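Local coordinates for protein LAIR1 ecotodomain from MGD21 antibody (PDB 7JZK) that forms the immunoglobulin-like LAIR1 insert of a malaria antibody and binds the V2 domain of a Plasmodium RIFIN, at residues 29-40 / 71-82; 14-24 / 90-98. All coordinates share one frame; numbering follows the deposited sequence.

Contact 1: 29-40 / 71-82; sequences PVGVQTFRLERE and GNAGLFRCIYYK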
loop_
_atom_site.group_PDB
_atom_site.type_symbol
_atom_site.label_atom_id
_atom_site.label_comp_id
_atom_site.label_asym_id
_atom_site.label_seq_id
_atom_site.Cartn_x
_atom_site.Cartn_y
_atom_site.Cartn_z
ATOM N N PRO A 29 -4.575 -18.756 14.215
ATOM C CA PRO A 29 -4.376 -19.164 15.608
ATOM C C PRO A 29 -4.551 -17.970 16.541
ATOM O O PRO A 29 -4.763 -16.839 16.102
ATOM C CB PRO A 29 -2.929 -19.670 15.613
ATOM C CG PRO A 29 -2.255 -18.795 14.566
ATOM C CD PRO A 29 -3.302 -18.589 13.497
ATOM N N VAL A 30 -4.505 -18.244 17.852
ATOM C CA VAL A 30 -4.598 -17.186 18.855
ATOM C C VAL A 30 -3.326 -16.367 18.847
ATOM O O VAL A 30 -2.228 -16.898 18.645
ATOM C CB VAL A 30 -4.888 -17.779 20.247
ATOM C CG1 VAL A 30 -4.428 -16.832 21.370
ATOM C CG2 VAL A 30 -6.376 -18.085 20.394
ATOM N N GLY A 31 -3.467 -15.063 19.052
ATOM C CA GLY A 31 -2.314 -14.203 19.114
ATOM C C GLY A 31 -1.892 -13.598 17.800
ATOM O O GLY A 31 -0.762 -13.102 17.703
ATOM N N VAL A 32 -2.751 -13.625 16.777
ATOM C CA VAL A 32 -2.399 -12.962 15.531
ATOM C C VAL A 32 -2.205 -11.482 15.818
ATOM O O VAL A 32 -3.071 -10.830 16.412
ATOM C CB VAL A 32 -3.489 -13.167 14.468
ATOM C CG1 VAL A 32 -3.203 -12.287 13.262
ATOM C CG2 VAL A 32 -3.587 -14.618 14.055
ATOM N N GLN A 33 -1.058 -10.945 15.410
ATOM C CA GLN A 33 -0.863 -9.505 15.516
ATOM C C GLN A 33 -1.572 -8.781 14.389
ATOM O O GLN A 33 -2.367 -7.869 14.633
ATOM C CB GLN A 33 0.617 -9.175 15.487
ATOM C CG GLN A 33 1.413 -9.994 16.450
ATOM C CD GLN A 33 2.824 -9.515 16.516
ATOM O OE1 GLN A 33 3.127 -8.374 16.136
ATOM N NE2 GLN A 33 3.715 -10.380 16.978
ATOM N N THR A 34 -1.344 -9.218 13.152
ATOM C CA THR A 34 -1.942 -8.552 12.011
ATOM C C THR A 34 -2.472 -9.586 11.029
ATOM O O THR A 34 -1.798 -10.576 10.729
ATOM C CB THR A 34 -0.921 -7.662 11.287
ATOM O OG1 THR A 34 -0.169 -6.905 12.239
ATOM C CG2 THR A 34 -1.644 -6.684 10.450
ATOM N N PHE A 35 -3.667 -9.332 10.515
ATOM C CA PHE A 35 -4.203 -10.043 9.366
ATOM C C PHE A 35 -4.069 -9.152 8.137
ATOM O O PHE A 35 -4.411 -7.967 8.196
ATOM C CB PHE A 35 -5.674 -10.373 9.574
ATOM C CG PHE A 35 -5.920 -11.791 9.889
ATOM C CD1 PHE A 35 -6.371 -12.161 11.141
ATOM C CD2 PHE A 35 -5.649 -12.764 8.956
ATOM C CE1 PHE A 35 -6.585 -13.496 11.445
ATOM C CE2 PHE A 35 -5.853 -14.081 9.241
ATOM C CZ PHE A 35 -6.328 -14.457 10.488
ATOM N N ARG A 36 -3.610 -9.720 7.020
ATOM C CA ARG A 36 -3.522 -9.013 5.747
ATOM C C ARG A 36 -4.349 -9.761 4.710
ATOM O O ARG A 36 -4.117 -10.957 4.465
ATOM C CB ARG A 36 -2.073 -8.906 5.275
ATOM C CG ARG A 36 -1.861 -8.598 3.806
ATOM C CD ARG A 36 -0.390 -8.262 3.541
ATOM N NE ARG A 36 0.098 -7.175 4.390
ATOM C CZ ARG A 36 1.348 -6.707 4.365
ATOM N NH1 ARG A 36 2.247 -7.231 3.533
ATOM N NH2 ARG A 36 1.705 -5.711 5.169
ATOM N N LEU A 37 -5.276 -9.038 4.081
ATOM C CA LEU A 37 -6.140 -9.559 3.034
ATOM C C LEU A 37 -5.573 -9.123 1.697
ATOM O O LEU A 37 -5.433 -7.918 1.451
ATOM C CB LEU A 37 -7.566 -9.061 3.208
ATOM C CG LEU A 37 -8.513 -9.360 2.060
ATOM C CD1 LEU A 37 -8.938 -10.831 2.095
ATOM C CD2 LEU A 37 -9.720 -8.461 2.258
ATOM N N GLU A 38 -5.166 -10.108 0.918
ATOM C CA GLU A 38 -4.486 -9.830 -0.352
ATOM C C GLU A 38 -5.410 -10.104 -1.521
ATOM O O GLU A 38 -6.299 -10.927 -1.392
ATOM C CB GLU A 38 -3.251 -10.710 -0.477
ATOM C CG GLU A 38 -2.050 -10.292 0.335
ATOM C CD GLU A 38 -0.873 -11.204 0.052
ATOM O OE1 GLU A 38 0.147 -11.088 0.730
ATOM O OE2 GLU A 38 -0.987 -12.027 -0.854
ATOM N N ARG A 39 -5.189 -9.398 -2.614
ATOM C CA ARG A 39 -5.938 -9.664 -3.852
ATOM C C ARG A 39 -5.141 -10.660 -4.684
ATOM O O ARG A 39 -4.247 -11.289 -4.151
ATOM C CB ARG A 39 -6.188 -8.357 -4.599
ATOM C CG ARG A 39 -7.058 -7.362 -3.852
ATOM C CD ARG A 39 -8.184 -6.896 -4.747
ATOM N NE ARG A 39 -8.955 -8.026 -5.238
ATOM C CZ ARG A 39 -10.010 -7.932 -6.033
ATOM N NH1 ARG A 39 -10.440 -6.752 -6.436
ATOM N NH2 ARG A 39 -10.631 -9.025 -6.424
ATOM N N GLU A 40 -5.438 -10.747 -5.962
ATOM C CA GLU A 40 -4.717 -11.667 -6.871
ATOM C C GLU A 40 -3.234 -11.296 -6.875
ATOM O O GLU A 40 -2.418 -12.155 -7.173
ATOM C CB GLU A 40 -5.335 -11.577 -8.260
ATOM C CG GLU A 40 -6.667 -10.856 -8.286
ATOM C CD GLU A 40 -6.557 -9.344 -8.346
ATOM O OE1 GLU A 40 -5.483 -8.850 -8.714
ATOM O OE2 GLU A 40 -7.536 -8.671 -8.004
ATOM N N GLY A 71 -15.370 -4.214 -10.078
ATOM C CA GLY A 71 -13.950 -4.237 -9.785
ATOM C C GLY A 71 -13.587 -5.032 -8.550
ATOM O O GLY A 71 -12.421 -5.407 -8.387
ATOM N N ASN A 72 -14.539 -5.260 -7.655
ATOM C CA ASN A 72 -14.245 -6.064 -6.479
ATOM C C ASN A 72 -14.149 -7.547 -6.799
ATOM O O ASN A 72 -13.571 -8.296 -6.002
ATOM C CB ASN A 72 -15.318 -5.864 -5.414
ATOM C CG ASN A 72 -15.321 -4.478 -4.842
ATOM O OD1 ASN A 72 -16.340 -3.792 -4.866
ATOM N ND2 ASN A 72 -14.182 -4.053 -4.312
ATOM N N ALA A 73 -14.705 -7.981 -7.936
ATOM C CA ALA A 73 -14.704 -9.391 -8.318
ATOM C C ALA A 73 -13.276 -9.917 -8.467
ATOM O O ALA A 73 -12.364 -9.194 -8.888
ATOM C CB ALA A 73 -15.475 -9.585 -9.626
ATOM N N GLY A 74 -13.068 -11.197 -8.107
ATOM C CA GLY A 74 -11.742 -11.738 -8.310
ATOM C C GLY A 74 -11.264 -12.507 -7.094
ATOM O O GLY A 74 -12.049 -12.919 -6.244
ATOM N N LEU A 75 -9.956 -12.683 -6.981
ATOM C CA LEU A 75 -9.356 -13.483 -5.926
ATOM C C LEU A 75 -8.927 -12.689 -4.687
ATOM O O LEU A 75 -8.455 -11.561 -4.794
ATOM C CB LEU A 75 -8.164 -14.241 -6.511
ATOM C CG LEU A 75 -8.411 -15.530 -7.323
ATOM C CD1 LEU A 75 -9.544 -15.464 -8.309
ATOM C CD2 LEU A 75 -7.150 -15.993 -7.988
ATOM N N PHE A 76 -9.103 -13.309 -3.509
ATOM C CA PHE A 76 -8.734 -12.791 -2.193
ATOM C C PHE A 76 -8.122 -13.926 -1.378
ATOM O O PHE A 76 -8.490 -15.087 -1.549
ATOM C CB PHE A 76 -9.937 -12.221 -1.399
ATOM C CG PHE A 76 -10.617 -11.042 -2.060
ATOM C CD1 PHE A 76 -11.583 -11.241 -3.047
ATOM C CD2 PHE A 76 -10.306 -9.729 -1.685
ATOM C CE1 PHE A 76 -12.217 -10.162 -3.648
ATOM C CE2 PHE A 76 -10.944 -8.646 -2.281
ATOM C CZ PHE A 76 -11.896 -8.863 -3.267
ATOM N N ARG A 77 -7.192 -13.599 -0.475
ATOM C CA ARG A 77 -6.627 -14.631 0.397
ATOM C C ARG A 77 -6.075 -13.975 1.657
ATOM O O ARG A 77 -5.860 -12.766 1.700
ATOM C CB ARG A 77 -5.543 -15.446 -0.311
ATOM C CG ARG A 77 -4.183 -14.790 -0.325
ATOM C CD ARG A 77 -3.232 -15.629 -1.120
ATOM N NE ARG A 77 -1.947 -14.969 -1.324
ATOM C CZ ARG A 77 -0.908 -15.555 -1.925
ATOM N NH1 ARG A 77 -1.014 -16.806 -2.372
ATOM N NH2 ARG A 77 0.240 -14.908 -2.067
ATOM N N CYS A 78 -5.851 -14.778 2.686
ATOM C CA CYS A 78 -5.414 -14.242 3.966
ATOM C C CYS A 78 -3.982 -14.641 4.263
ATOM O O CYS A 78 -3.471 -15.661 3.786
ATOM C CB CYS A 78 -6.305 -14.697 5.132
ATOM S SG CYS A 78 -8.091 -14.481 4.880
ATOM N N ILE A 79 -3.329 -13.795 5.043
ATOM C CA ILE A 79 -2.031 -14.132 5.597
ATOM C C ILE A 79 -1.929 -13.389 6.916
ATOM O O ILE A 79 -2.482 -12.304 7.077
ATOM C CB ILE A 79 -0.886 -13.778 4.620
ATOM C CG1 ILE A 79 0.463 -14.275 5.137
ATOM C CG2 ILE A 79 -0.839 -12.301 4.373
ATOM C CD1 ILE A 79 1.582 -13.995 4.183
ATOM N N TYR A 80 -1.275 -13.988 7.890
ATOM C CA TYR A 80 -1.216 -13.323 9.172
ATOM C C TYR A 80 0.219 -13.289 9.646
ATOM O O TYR A 80 1.077 -14.039 9.170
ATOM C CB TYR A 80 -2.120 -13.982 10.215
ATOM C CG TYR A 80 -1.721 -15.378 10.609
ATOM C CD1 TYR A 80 -2.306 -16.476 10.000
ATOM C CD2 TYR A 80 -0.783 -15.604 11.614
ATOM C CE1 TYR A 80 -1.964 -17.739 10.354
ATOM C CE2 TYR A 80 -0.428 -16.867 11.968
ATOM C CZ TYR A 80 -1.017 -17.937 11.338
ATOM O OH TYR A 80 -0.667 -19.225 11.701
ATOM N N TYR A 81 0.470 -12.367 10.562
ATOM C CA TYR A 81 1.792 -12.155 11.126
ATOM C C TYR A 81 1.760 -12.512 12.599
ATOM O O TYR A 81 0.934 -11.992 13.341
ATOM C CB TYR A 81 2.246 -10.697 10.928
ATOM C CG TYR A 81 3.720 -10.453 11.238
ATOM C CD1 TYR A 81 4.703 -10.752 10.319
ATOM C CD2 TYR A 81 4.131 -9.927 12.459
ATOM C CE1 TYR A 81 6.056 -10.548 10.617
ATOM C CE2 TYR A 81 5.484 -9.721 12.748
ATOM C CZ TYR A 81 6.430 -10.027 11.826
ATOM O OH TYR A 81 7.751 -9.798 12.110
ATOM N N LYS A 82 2.639 -13.411 13.014
ATOM C CA LYS A 82 2.686 -13.821 14.411
ATOM C C LYS A 82 4.071 -14.343 14.754
ATOM O O LYS A 82 4.697 -15.020 13.943
ATOM C CB LYS A 82 1.560 -14.844 14.633
ATOM C CG LYS A 82 1.071 -15.112 16.033
ATOM C CD LYS A 82 1.602 -16.375 16.678
ATOM C CE LYS A 82 0.387 -17.114 17.259
ATOM N NZ LYS A 82 0.550 -18.556 17.601
#

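Contact 2: 14-24 / 90-98; sequences TVIPLGSHVTF and SDYLELVVK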
loop_
_atom_site.group_PDB
_atom_site.type_symbol
_atom_site.label_atom_id
_atom_site.label_comp_id
_atom_site.label_asym_id
_atom_site.label_seq_id
_atom_site.Cartn_x
_atom_site.Cartn_y
_atom_site.Cartn_z
ATOM N N THR A 14 -19.876 -16.454 -1.906
ATOM C CA THR A 14 -18.972 -16.070 -2.980
ATOM C C THR A 14 -19.665 -15.335 -4.120
ATOM O O THR A 14 -18.979 -14.706 -4.936
ATOM C CB THR A 14 -18.265 -17.288 -3.555
ATOM O OG1 THR A 14 -19.249 -18.255 -3.948
ATOM C CG2 THR A 14 -17.337 -17.862 -2.514
ATOM N N VAL A 15 -20.988 -15.440 -4.225
ATOM C CA VAL A 15 -21.756 -14.760 -5.260
ATOM C C VAL A 15 -22.546 -13.643 -4.610
ATOM O O VAL A 15 -23.386 -13.886 -3.732
ATOM C CB VAL A 15 -22.664 -15.717 -6.039
ATOM C CG1 VAL A 15 -23.220 -15.009 -7.273
ATOM C CG2 VAL A 15 -21.834 -16.932 -6.465
ATOM N N ILE A 16 -22.240 -12.413 -5.008
ATOM C CA ILE A 16 -22.833 -11.218 -4.427
ATOM C C ILE A 16 -23.509 -10.452 -5.543
ATOM O O ILE A 16 -22.895 -10.217 -6.588
ATOM C CB ILE A 16 -21.782 -10.343 -3.717
ATOM C CG1 ILE A 16 -21.066 -11.165 -2.626
ATOM C CG2 ILE A 16 -22.419 -9.063 -3.170
ATOM C CD1 ILE A 16 -21.985 -11.745 -1.546
ATOM N N PRO A 17 -24.781 -10.074 -5.401
ATOM C CA PRO A 17 -25.393 -9.192 -6.398
ATOM C C PRO A 17 -24.733 -7.827 -6.378
ATOM O O PRO A 17 -24.342 -7.317 -5.321
ATOM C CB PRO A 17 -26.854 -9.105 -5.959
ATOM C CG PRO A 17 -26.812 -9.411 -4.479
ATOM C CD PRO A 17 -25.706 -10.403 -4.305
ATOM N N LEU A 18 -24.652 -7.221 -7.558
ATOM C CA LEU A 18 -24.097 -5.884 -7.687
ATOM C C LEU A 18 -24.775 -4.956 -6.697
ATOM O O LEU A 18 -26.005 -4.932 -6.593
ATOM C CB LEU A 18 -24.297 -5.376 -9.121
ATOM C CG LEU A 18 -23.588 -4.081 -9.568
ATOM C CD1 LEU A 18 -22.071 -4.256 -9.580
ATOM C CD2 LEU A 18 -24.075 -3.600 -10.943
ATOM N N GLY A 19 -23.964 -4.236 -5.930
ATOM C CA GLY A 19 -24.443 -3.265 -4.978
ATOM C C GLY A 19 -24.590 -3.789 -3.570
ATOM O O GLY A 19 -24.661 -2.985 -2.638
ATOM N N SER A 20 -24.608 -5.112 -3.388
ATOM C CA SER A 20 -24.789 -5.707 -2.071
ATOM C C SER A 20 -23.450 -5.811 -1.346
ATOM O O SER A 20 -22.388 -5.525 -1.903
ATOM C CB SER A 20 -25.460 -7.077 -2.186
ATOM O OG SER A 20 -26.011 -7.495 -0.944
ATOM N N HIS A 21 -23.516 -6.216 -0.078
ATOM C CA HIS A 21 -22.377 -6.297 0.828
ATOM C C HIS A 21 -21.743 -7.681 0.770
ATOM O O HIS A 21 -22.349 -8.643 0.294
ATOM C CB HIS A 21 -22.819 -5.954 2.257
ATOM C CG HIS A 21 -23.784 -6.939 2.843
ATOM N ND1 HIS A 21 -25.147 -6.849 2.643
ATOM C CD2 HIS A 21 -23.592 -8.019 3.641
ATOM C CE1 HIS A 21 -25.749 -7.840 3.279
ATOM N NE2 HIS A 21 -24.829 -8.564 3.891
ATOM N N VAL A 22 -20.490 -7.763 1.227
ATOM C CA VAL A 22 -19.789 -9.032 1.412
ATOM C C VAL A 22 -18.748 -8.836 2.502
ATOM O O VAL A 22 -18.248 -7.732 2.702
ATOM C CB VAL A 22 -19.140 -9.533 0.098
ATOM C CG1 VAL A 22 -17.937 -8.688 -0.272
ATOM C CG2 VAL A 22 -18.708 -10.990 0.228
ATOM N N THR A 23 -18.463 -9.899 3.258
ATOM C CA THR A 23 -17.428 -9.841 4.286
ATOM C C THR A 23 -16.487 -11.036 4.173
ATOM O O THR A 23 -16.929 -12.191 4.212
ATOM C CB THR A 23 -18.033 -9.798 5.692
ATOM O OG1 THR A 23 -19.116 -8.858 5.718
ATOM C CG2 THR A 23 -16.969 -9.365 6.697
ATOM N N PHE A 24 -15.190 -10.753 4.071
ATOM C CA PHE A 24 -14.163 -11.783 4.091
ATOM C C PHE A 24 -13.718 -11.969 5.527
ATOM O O PHE A 24 -13.317 -11.004 6.184
ATOM C CB PHE A 24 -12.971 -11.381 3.217
ATOM C CG PHE A 24 -13.315 -11.222 1.773
ATOM C CD1 PHE A 24 -13.596 -9.980 1.253
ATOM C CD2 PHE A 24 -13.411 -12.325 0.953
ATOM C CE1 PHE A 24 -13.944 -9.829 -0.067
ATOM C CE2 PHE A 24 -13.743 -12.187 -0.370
ATOM C CZ PHE A 24 -14.021 -10.933 -0.881
ATOM N N SER A 90 -3.159 -18.411 2.824
ATOM C CA SER A 90 -4.291 -19.282 2.595
ATOM C C SER A 90 -4.528 -19.493 1.098
ATOM O O SER A 90 -3.928 -18.846 0.235
ATOM C CB SER A 90 -5.549 -18.668 3.185
ATOM O OG SER A 90 -6.215 -17.908 2.192
ATOM N N ASP A 91 -5.410 -20.426 0.790
ATOM C CA ASP A 91 -5.844 -20.610 -0.583
ATOM C C ASP A 91 -6.647 -19.395 -1.041
ATOM O O ASP A 91 -7.256 -18.699 -0.226
ATOM C CB ASP A 91 -6.692 -21.876 -0.704
ATOM C CG ASP A 91 -5.856 -23.091 -1.063
ATOM O OD1 ASP A 91 -4.632 -23.060 -0.801
ATOM O OD2 ASP A 91 -6.414 -24.083 -1.591
ATOM N N TYR A 92 -6.630 -19.134 -2.355
ATOM C CA TYR A 92 -7.416 -18.049 -2.928
ATOM C C TYR A 92 -8.893 -18.403 -2.934
ATOM O O TYR A 92 -9.280 -19.554 -3.118
ATOM C CB TYR A 92 -6.989 -17.733 -4.375
ATOM C CG TYR A 92 -5.736 -16.888 -4.484
ATOM C CD1 TYR A 92 -4.535 -17.461 -4.853
ATOM C CD2 TYR A 92 -5.742 -15.543 -4.181
ATOM C CE1 TYR A 92 -3.370 -16.718 -4.932
ATOM C CE2 TYR A 92 -4.577 -14.779 -4.262
ATOM C CZ TYR A 92 -3.391 -15.376 -4.639
ATOM O OH TYR A 92 -2.208 -14.678 -4.724
ATOM N N LEU A 93 -9.707 -17.372 -2.802
ATOM C CA LEU A 93 -11.157 -17.421 -2.807
ATOM C C LEU A 93 -11.627 -16.499 -3.923
ATOM O O LEU A 93 -11.181 -15.346 -3.988
ATOM C CB LEU A 93 -11.692 -16.910 -1.469
ATOM C CG LEU A 93 -13.136 -17.122 -1.044
ATOM C CD1 LEU A 93 -13.322 -18.553 -0.601
ATOM C CD2 LEU A 93 -13.507 -16.157 0.070
ATOM N N GLU A 94 -12.503 -16.989 -4.811
ATOM C CA GLU A 94 -13.010 -16.179 -5.916
ATOM C C GLU A 94 -14.339 -15.540 -5.531
ATOM O O GLU A 94 -15.297 -16.236 -5.197
ATOM C CB GLU A 94 -13.209 -16.985 -7.195
ATOM C CG GLU A 94 -13.545 -16.113 -8.427
ATOM C CD GLU A 94 -13.823 -16.944 -9.668
ATOM O OE1 GLU A 94 -13.359 -16.584 -10.761
ATOM O OE2 GLU A 94 -14.494 -17.988 -9.549
ATOM N N LEU A 95 -14.406 -14.219 -5.619
ATOM C CA LEU A 95 -15.630 -13.470 -5.403
ATOM C C LEU A 95 -16.267 -13.215 -6.758
ATOM O O LEU A 95 -15.623 -12.665 -7.658
ATOM C CB LEU A 95 -15.354 -12.147 -4.688
ATOM C CG LEU A 95 -16.507 -11.143 -4.757
ATOM C CD1 LEU A 95 -17.663 -11.636 -3.910
ATOM C CD2 LEU A 95 -16.069 -9.764 -4.313
ATOM N N VAL A 96 -17.519 -13.626 -6.900
ATOM C CA VAL A 96 -18.285 -13.422 -8.114
ATOM C C VAL A 96 -19.353 -12.396 -7.791
ATOM O O VAL A 96 -20.044 -12.521 -6.774
ATOM C CB VAL A 96 -18.897 -14.739 -8.617
ATOM C CG1 VAL A 96 -19.716 -14.497 -9.890
ATOM C CG2 VAL A 96 -17.789 -15.743 -8.877
ATOM N N VAL A 97 -19.424 -11.337 -8.601
ATOM C CA VAL A 97 -20.446 -10.298 -8.491
ATOM C C VAL A 97 -21.368 -10.413 -9.698
ATOM O O VAL A 97 -20.903 -10.546 -10.839
ATOM C CB VAL A 97 -19.828 -8.891 -8.391
ATOM C CG1 VAL A 97 -18.837 -8.680 -9.496
ATOM C CG2 VAL A 97 -20.906 -7.809 -8.476
ATOM N N LYS A 98 -22.672 -10.374 -9.451
ATOM C CA LYS A 98 -23.643 -10.541 -10.523
ATOM C C LYS A 98 -24.528 -9.311 -10.618
ATOM O O LYS A 98 -24.684 -8.761 -11.700
ATOM C CB LYS A 98 -24.496 -11.794 -10.291
ATOM C CG LYS A 98 -24.922 -12.533 -11.568
ATOM C CD LYS A 98 -25.608 -11.630 -12.613
ATOM C CE LYS A 98 -26.081 -12.435 -13.824
ATOM N NZ LYS A 98 -26.070 -11.637 -15.092
#

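Contact 1: 29-40 / 71-82
Arg39 lays its guanidinium flat on the ring of Phe76, planes 10° and centres 4.1 Å apart. Bends at chi2 (-129°) and chi3 (56°) swing the group back over the ring. Its NH1 gives an in-plane hydrogen bond to Gly71 O (3.1 Å), while NH2 reaches Ala73 O (3.0 Å) from above that carbonyl's plane. Glu40 OE2 sits over the opposite face, interacting by charge alone. A second salt bridge spans the two strands: the side chains of Glu38 and Arg77 lie side by side, Arg77 NE meeting Glu38 OE2 at 3.1 Å within the guanidinium plane but above the carboxylate's. Tyr80 OH is hydrogen-bonded to Pro4 O and, on the Ile79 side, Tyr81 OH to Phe105 N of the RIFIN chain.

Backbone hydrogen bonds pair strand 34-38 antiparallel with strand 74-82 inside an immunoglobulin sheet, and a classic beta bulge sets Gln33 and Thr34 both opposite Tyr81. Cys78, beside Leu37, is disulfide-bonded to Cys26 of the other sheet.

Tyr80 CB lies over the Phe35 face, 4.1 Å from its centroid, and the Tyr80 ring turns an edge toward the same ring. Pro29 CD lies over the Tyr80 face at its hydroxyl end, 3.2 Å from Tyr80 CZ.

Contact 2: 14-24 / 90-98
Residues 14-16 run parallel to 95-98, joined by three backbone hydrogen bonds: Val96 N to Thr14 O (2.7 Å), Ile16 N to Val96 O (2.8 Å) and Lys98 N to Ile16 O (2.9 Å). The short parallel pairing of strand 15-16 with the C-terminal strand is known from V-set and I-set immunoglobulin domains, where the first strand switches from one sheet to the other. Beyond it, a type II turn from Pro17 to Ser20 carries the chain back into the opposite sheet, with Gly19 at a positive phi.

Leu95 is the hub of the side-chain packing. With its CG anti to the backbone N (chi1 164°), it spreads two methyls between three neighbours: CD1 meets Ile16 CG1 at 3.7 Å and lies more loosely against Val22 CG2, while CD2 approaches CZ of Phe24 at 4.2 Å. The long axes of Leu95 and Phe24 cross at about a right angle. Leu93 takes the next place along the ring, its CD2 lying in the plane of the Phe24 ring at the edge, 3.9 Å from CD2 of that ring. Nearer the turn, Leu18 CD1 touches Val97 CG2 at 3.9 Å. Val15 and Val96 point to the other side of the pairing, away from Ile16 and Val97.

Phe76 and Ile8 also border Phe24, so the leucines close on a ring set between the two sheets. No side-chain hydrogen bond or salt bridge links the two segments, which implies that the backbone alone supplies directional bonds here and the core side rests on apolar contact.

Overall arrangement
Both contacts belong to one immunoglobulin domain, their centres about 15 Å apart. Contact 1 pairs two inner strands of the five-stranded sheet; contact 2 adds strand 15-16 at its border and reaches across to strand 22-28 of the other sheet. Strand 74-82 lies next to strand 85-97, so backbone bonds from Leu95 N to Gly74 O (2.8 Å) and from Leu93 N to Phe76 O (2.9 Å) probably join the contacts directly. Along the chain, 14-24 comes first and 90-98 last, with both segments of contact 1 in between. The RIFIN-facing surface includes parts of contact 1, whose Phe35, Leu37 and Cys78 also face the core, whereas RIFIN touches neither segment of contact 2.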